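Local coordinates for putative periplasmic protein ydgH (Salmonella enterica subsp. enterica serovar Typhimurium, PDB 4EVU), which is of unknown function, a putative periplasmic protein and possible secreted effector, represented here by its C-terminal YdgH/BhsA/McbA-like (DUF1471) domain, at residues B[6-11]-B[49-54]; B[21-26]-B[66-71]. All blocks are in the same frame, centred on the assembly; numbering follows the deposited sequence. Where two conformers were deposited one is given.

Interaction 1: residues B[6-11]-B[49-54]; sequences VEELNK and KYYHIT
Glu7 and Tyr51 tie a short edge strand to strand 50-57 in parallel register: Tyr51 N donates to Glu7 O, while Glu7 N reaches Lys49 O and Leu9 N reaches Tyr51 O, the last nearly straight at 2.9 Å. The CG of Tyr51 lies between the backbone N and the carbonyl carbon (chi1 67°), which swings the ring back beneath the edge strand. Glu8 CA then sits over one face, close to the ring normal and 4.1 Å from the centroid of the Tyr51 ring, a CH-pi contact, while Val6 CG1 meets the ring edge at Tyr51 CD2 (3.6 Å). Helix 32-45 also packs against Val6 and Tyr51. On the other face, the Glu7 and Tyr50 side chains run alongside, pointing the same way, with carboxylate and ring planes 86° apart; Glu7 OE1 lies at the ring edge, 3.6 Å from Tyr50 CE1. Leu9 CD1 leans on Tyr50 CB (3.8 Å). Beyond Leu9 the imidazole of His52 takes over: with CG anti to the backbone N, the ring reaches out toward 6-11 and His52 ND1 donates to Leu9 O at 3.0 Å. That oxygen lies in the ring plane, yet the donor stands 49° out of the carbonyl plane. A water donates to both Leu9 O and Glu8 OE2 and accepts from Ile53 N. Glu8 OE2 also accepts from Met32 N of the second subunit, so this short parallel strand, outermost within its chain, borders the dimer partner. The twofold grip on Leu9 O implies a side chain and a water continuing the pairing where the strands diverge.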
loop_
_atom_site.group_PDB
_atom_site.type_symbol
_atom_site.label_atom_id
_atom_site.label_comp_id
_atom_site.label_asym_id
_atom_site.label_seq_id
_atom_site.Cartn_x
_atom_site.Cartn_y
_atom_site.Cartn_z
ATOM N N VAL B 6 -11.037 11.634 -5.532
ATOM C CA VAL B 6 -10.288 11.608 -4.258
ATOM C C VAL B 6 -8.847 11.210 -4.542
ATOM O O VAL B 6 -8.596 10.240 -5.272
ATOM C CB VAL B 6 -10.921 10.634 -3.250
ATOM C CG1 VAL B 6 -10.050 10.505 -2.004
ATOM C CG2 VAL B 6 -12.356 11.101 -2.888
ATOM N N GLU B 7 -7.909 11.984 -4.014
ATOM C CA GLU B 7 -6.495 11.755 -4.297
ATOM C C GLU B 7 -5.694 11.464 -3.023
ATOM O O GLU B 7 -5.934 12.011 -1.945
ATOM C CB GLU B 7 -5.875 12.977 -4.981
ATOM C CG GLU B 7 -6.417 13.368 -6.343
ATOM C CD GLU B 7 -6.134 14.842 -6.656
ATOM O OE1 GLU B 7 -5.008 15.331 -6.381
ATOM O OE2 GLU B 7 -7.052 15.529 -7.152
ATOM N N GLU B 8 -4.736 10.571 -3.169
ATOM C CA GLU B 8 -3.792 10.274 -2.124
ATOM C C GLU B 8 -2.702 11.358 -2.088
ATOM O O GLU B 8 -2.170 11.738 -3.137
ATOM C CB GLU B 8 -3.096 8.917 -2.388
ATOM C CG GLU B 8 -2.235 8.484 -1.203
ATOM C CD GLU B 8 -1.508 7.169 -1.382
ATOM O OE1 GLU B 8 -1.264 6.723 -2.532
ATOM O OE2 GLU B 8 -1.137 6.602 -0.328
ATOM N N LEU B 9 -2.364 11.829 -0.889
ATOM C CA LEU B 9 -1.280 12.784 -0.698
ATOM C C LEU B 9 -0.018 12.104 -0.234
ATOM O O LEU B 9 -0.072 11.094 0.497
ATOM C CB LEU B 9 -1.632 13.761 0.423
ATOM C CG LEU B 9 -2.868 14.594 0.228
ATOM C CD1 LEU B 9 -3.227 15.268 1.538
ATOM C CD2 LEU B 9 -2.660 15.606 -0.881
ATOM N N ASN B 10 1.118 12.667 -0.596
ATOM C CA ASN B 10 2.371 12.238 -0.029
ATOM C C ASN B 10 2.648 12.960 1.304
ATOM O O ASN B 10 1.919 13.876 1.686
ATOM C CB ASN B 10 3.515 12.355 -1.033
ATOM C CG ASN B 10 3.841 13.746 -1.408
ATOM O OD1 ASN B 10 3.642 14.688 -0.657
ATOM N ND2 ASN B 10 4.341 13.895 -2.629
ATOM N N LYS B 11 3.678 12.519 2.010
ATOM C CA LYS B 11 3.978 13.028 3.339
ATOM C C LYS B 11 4.176 14.549 3.350
ATOM O O LYS B 11 3.689 15.224 4.268
ATOM C CB LYS B 11 5.209 12.307 3.904
ATOM C CG LYS B 11 5.731 12.795 5.238
ATOM C CD LYS B 11 7.049 12.083 5.632
ATOM C CE LYS B 11 7.615 12.569 7.009
ATOM N NZ LYS B 11 9.030 12.092 7.318
ATOM N N LYS B 49 -11.669 15.278 -0.046
ATOM C CA LYS B 49 -11.075 15.338 -1.381
ATOM C C LYS B 49 -9.698 14.662 -1.426
ATOM O O LYS B 49 -9.253 14.258 -2.499
ATOM C CB LYS B 49 -10.961 16.802 -1.821
ATOM C CG LYS B 49 -12.299 17.545 -1.907
ATOM C CD LYS B 49 -12.990 17.317 -3.229
ATOM C CE LYS B 49 -13.911 18.483 -3.620
ATOM N NZ LYS B 49 -14.624 18.271 -4.925
ATOM N N TYR B 50 -9.039 14.495 -0.275
ATOM C CA TYR B 50 -7.706 13.922 -0.211
ATOM C C TYR B 50 -7.611 13.057 1.029
ATOM O O TYR B 50 -8.325 13.296 2.007
ATOM C CB TYR B 50 -6.603 14.974 -0.113
ATOM C CG TYR B 50 -6.726 16.065 -1.127
ATOM C CD1 TYR B 50 -6.254 15.883 -2.423
ATOM C CD2 TYR B 50 -7.401 17.235 -0.831
ATOM C CE1 TYR B 50 -6.406 16.885 -3.395
ATOM C CE2 TYR B 50 -7.561 18.220 -1.766
ATOM C CZ TYR B 50 -7.078 18.056 -3.044
ATOM O OH TYR B 50 -7.272 19.110 -3.951
ATOM N N TYR B 51 -6.683 12.104 1.001
ATOM C CA TYR B 51 -6.338 11.345 2.194
ATOM C C TYR B 51 -4.834 11.105 2.250
ATOM O O TYR B 51 -4.163 11.155 1.237
ATOM C CB TYR B 51 -7.115 10.015 2.273
ATOM C CG TYR B 51 -6.735 9.053 1.197
ATOM C CD1 TYR B 51 -5.693 8.169 1.361
ATOM C CD2 TYR B 51 -7.435 9.034 -0.004
ATOM C CE1 TYR B 51 -5.328 7.264 0.361
ATOM C CE2 TYR B 51 -7.063 8.144 -1.008
ATOM C CZ TYR B 51 -6.018 7.254 -0.806
ATOM O OH TYR B 51 -5.653 6.390 -1.817
ATOM N N HIS B 52 -4.345 10.797 3.444
ATOM C CA HIS B 52 -2.961 10.436 3.651
ATOM C C HIS B 52 -2.916 9.287 4.644
ATOM O O HIS B 52 -3.420 9.385 5.765
ATOM C CB HIS B 52 -2.135 11.594 4.198
ATOM C CG HIS B 52 -0.725 11.239 4.457
ATOM N ND1 HIS B 52 0.144 10.848 3.463
ATOM C CD2 HIS B 52 -0.058 11.120 5.623
ATOM C CE1 HIS B 52 1.299 10.519 4.021
ATOM N NE2 HIS B 52 1.209 10.697 5.324
ATOM N N ILE B 53 -2.361 8.144 4.197
ATOM C CA ILE B 53 -2.247 6.986 5.057
ATOM C C ILE B 53 -1.252 7.265 6.188
ATOM O O ILE B 53 -0.146 7.713 5.954
ATOM C CB ILE B 53 -1.873 5.688 4.255
ATOM C CG1 ILE B 53 -2.987 5.343 3.186
ATOM C CG2 ILE B 53 -1.561 4.527 5.217
ATOM C CD1 ILE B 53 -2.951 4.027 2.512
ATOM N N THR B 54 -1.708 7.051 7.417
ATOM C CA THR B 54 -0.912 7.274 8.622
ATOM C C THR B 54 -0.404 6.007 9.290
ATOM O O THR B 54 0.656 6.036 9.928
ATOM C CB THR B 54 -1.726 8.098 9.624
ATOM O OG1 THR B 54 -3.026 7.521 9.753
ATOM C CG2 THR B 54 -1.880 9.538 9.091
HETATM O O HOH W 1 -0.821 8.256 1.777
#

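Interaction 2: residues B[21-26]-B[66-71]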
loop_
_atom_site.group_PDB
_atom_site.type_symbol
_atom_site.label_atom_id
_atom_site.label_comp_id
_atom_site.label_asym_id
_atom_site.label_seq_id
_atom_site.Cartn_x
_atom_site.Cartn_y
_atom_site.Cartn_z
ATOM N N ASP B 21 -10.769 14.676 9.814
ATOM C CA ASP B 21 -11.268 13.385 10.287
ATOM C C ASP B 21 -10.258 12.314 9.848
ATOM O O ASP B 21 -9.280 12.637 9.186
ATOM C CB ASP B 21 -12.659 13.067 9.706
ATOM C CG ASP B 21 -13.476 12.066 10.552
ATOM O OD1 ASP B 21 -12.969 11.483 11.516
ATOM O OD2 ASP B 21 -14.685 11.931 10.268
ATOM N N SER B 22 -10.500 11.064 10.222
ATOM C CA SER B 22 -9.733 9.965 9.673
ATOM C C SER B 22 -10.636 8.747 9.475
ATOM O O SER B 22 -11.767 8.724 9.934
ATOM C CB SER B 22 -8.518 9.646 10.568
ATOM O OG SER B 22 -8.935 9.294 11.863
ATOM N N VAL B 23 -10.126 7.772 8.735
ATOM C CA VAL B 23 -10.791 6.484 8.573
ATOM C C VAL B 23 -9.788 5.432 9.103
ATOM O O VAL B 23 -8.572 5.561 8.943
ATOM C CB VAL B 23 -11.140 6.149 7.110
ATOM C CG1 VAL B 23 -12.118 7.107 6.563
ATOM C CG2 VAL B 23 -9.955 6.142 6.259
ATOM N N LYS B 24 -10.337 4.409 9.750
ATOM C CA LYS B 24 -9.532 3.321 10.311
ATOM C C LYS B 24 -10.350 2.061 10.220
ATOM O O LYS B 24 -11.455 2.001 10.702
ATOM C CB LYS B 24 -9.187 3.645 11.752
ATOM C CG LYS B 24 -8.080 2.796 12.301
ATOM C CD LYS B 24 -8.618 1.573 13.023
ATOM C CE LYS B 24 -7.468 0.620 13.379
ATOM N NZ LYS B 24 -8.004 -0.557 14.134
ATOM N N PHE B 25 -9.792 1.047 9.584
ATOM C CA PHE B 25 -10.525 -0.172 9.334
ATOM C C PHE B 25 -9.584 -1.326 9.010
ATOM O O PHE B 25 -8.414 -1.122 8.750
ATOM C CB PHE B 25 -11.509 0.019 8.174
ATOM C CG PHE B 25 -10.857 0.261 6.836
ATOM C CD1 PHE B 25 -10.732 -0.762 5.901
ATOM C CD2 PHE B 25 -10.365 1.509 6.526
ATOM C CE1 PHE B 25 -10.124 -0.538 4.686
ATOM C CE2 PHE B 25 -9.733 1.752 5.330
ATOM C CZ PHE B 25 -9.629 0.746 4.385
ATOM N N THR B 26 -10.149 -2.532 9.032
ATOM C CA THR B 26 -9.445 -3.753 8.648
ATOM C C THR B 26 -10.225 -4.425 7.546
ATOM O O THR B 26 -11.453 -4.481 7.622
ATOM C CB THR B 26 -9.378 -4.695 9.838
ATOM O OG1 THR B 26 -8.651 -4.080 10.899
ATOM C CG2 THR B 26 -8.714 -5.977 9.490
ATOM N N ILE B 66 -5.594 -0.357 8.351
ATOM C CA ILE B 66 -5.131 0.901 7.822
ATOM C C ILE B 66 -5.813 2.032 8.497
ATOM O O ILE B 66 -7.015 1.950 8.779
ATOM C CB ILE B 66 -5.593 1.039 6.345
ATOM C CG1 ILE B 66 -4.682 0.277 5.435
ATOM C CG2 ILE B 66 -5.631 2.522 5.870
ATOM C CD1 ILE B 66 -3.754 1.204 4.602
ATOM N N SER B 67 -5.059 3.127 8.646
ATOM C CA SER B 67 -5.694 4.386 8.966
ATOM C C SER B 67 -5.162 5.481 8.049
ATOM O O SER B 67 -4.035 5.432 7.592
ATOM C CB SER B 67 -5.460 4.758 10.391
ATOM O OG SER B 67 -4.130 5.014 10.649
ATOM N N ALA B 68 -6.015 6.475 7.823
ATOM C CA ALA B 68 -5.722 7.613 6.963
ATOM C C ALA B 68 -6.382 8.873 7.464
ATOM O O ALA B 68 -7.554 8.881 7.841
ATOM C CB ALA B 68 -6.190 7.353 5.526
ATOM N N ASP B 69 -5.615 9.941 7.455
ATOM C CA ASP B 69 -6.149 11.279 7.715
ATOM C C ASP B 69 -6.904 11.741 6.445
ATOM O O ASP B 69 -6.479 11.433 5.316
ATOM C CB ASP B 69 -5.019 12.242 7.981
ATOM C CG ASP B 69 -4.452 12.195 9.376
ATOM O OD1 ASP B 69 -5.143 11.749 10.312
ATOM O OD2 ASP B 69 -3.290 12.703 9.532
ATOM N N LEU B 70 -8.013 12.459 6.664
ATOM C CA LEU B 70 -8.856 13.009 5.619
ATOM C C LEU B 70 -8.752 14.524 5.541
ATOM O O LEU B 70 -8.733 15.185 6.554
ATOM C CB LEU B 70 -10.287 12.626 5.862
ATOM C CG LEU B 70 -10.639 11.143 5.931
ATOM C CD1 LEU B 70 -12.169 11.026 5.999
ATOM C CD2 LEU B 70 -10.039 10.337 4.805
ATOM N N TYR B 71 -8.801 15.051 4.314
ATOM C CA TYR B 71 -8.671 16.481 4.046
ATOM C C TYR B 71 -9.734 16.952 3.053
ATOM O O TYR B 71 -10.082 16.250 2.068
ATOM C CB TYR B 71 -7.294 16.827 3.472
ATOM C CG TYR B 71 -6.143 16.361 4.271
ATOM C CD1 TYR B 71 -5.444 17.221 5.113
ATOM C CD2 TYR B 71 -5.713 15.014 4.192
ATOM C CE1 TYR B 71 -4.355 16.754 5.864
ATOM C CE2 TYR B 71 -4.685 14.569 4.946
ATOM C CZ TYR B 71 -3.982 15.427 5.754
ATOM O OH TYR B 71 -2.928 14.957 6.525
#
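Val23 and Ala68 form a hydrogen-bonded antiparallel pair with bonds in both directions, Val23 N to Ala68 O and Ala68 N to Val23 O, each 2.9 Å. Phe25 and Ile66 repeat this reciprocal pattern, the bond from Ile66 N to Phe25 O being close to straight at 168°. At the far end Leu70 N donates to Asp21 O. Between these pairs, the CA hydrogens of Ser67 and Lys24 point at Val23 O and Ile66 O, with Ser67 CA 3.1 Å from Val23 O.

Apolar contacts gather on the face of Val23, Phe25, Ile66, Ala68 and Leu70. Val23 divides its branches: CG2 meets Ala68 CB at 4.0 Å, and CG1, anti to the carbonyl carbon (chi1 -64°), meets Leu70 CD1. Phe25 CE2 approaches Ile66 CG2 at 4.2 Å. Helix 32-45 covers this face, and its Arg42 makes a cation-pi contact with Phe25. On the same helix-covered side, Asp21 OD2 forms a salt bridge with Lys46.

Polar groups lie mainly on the other face, where Lys24 CG rests on Ser67 CB (3.8 Å) and Ser67 OG bonds to Thr54 OG1. The strands, 152° apart in direction, build an antiparallel ladder with one face packed by a helix, the two-layer alpha/beta sandwich of this DUF1471 domain.

From the N terminus, residues 6-11 lead into helix 11-15; the chain then runs through segment 21-26 and helix 32-45 before reaching segment 49-54 and finally segment 66-71. Interaction 1 closes a loop of 37 residues holding the whole of strand 21-28 and helix 32-45; interaction 2 closes one of 39 residues holding that helix and strand 50-57. Their segments alternate, so the loops cross and neither nests in the other. Strands 50-57 and 63-71 are antiparallel neighbours that join the contacts: Lys49 N lies 2.8 Å from Tyr71 O, within a classic beta bulge of Lys49 and Tyr50 facing Tyr71. Together they give the strand order 7-8, 50-57, 63-71, 21-28, with contact centres about 10 Å apart.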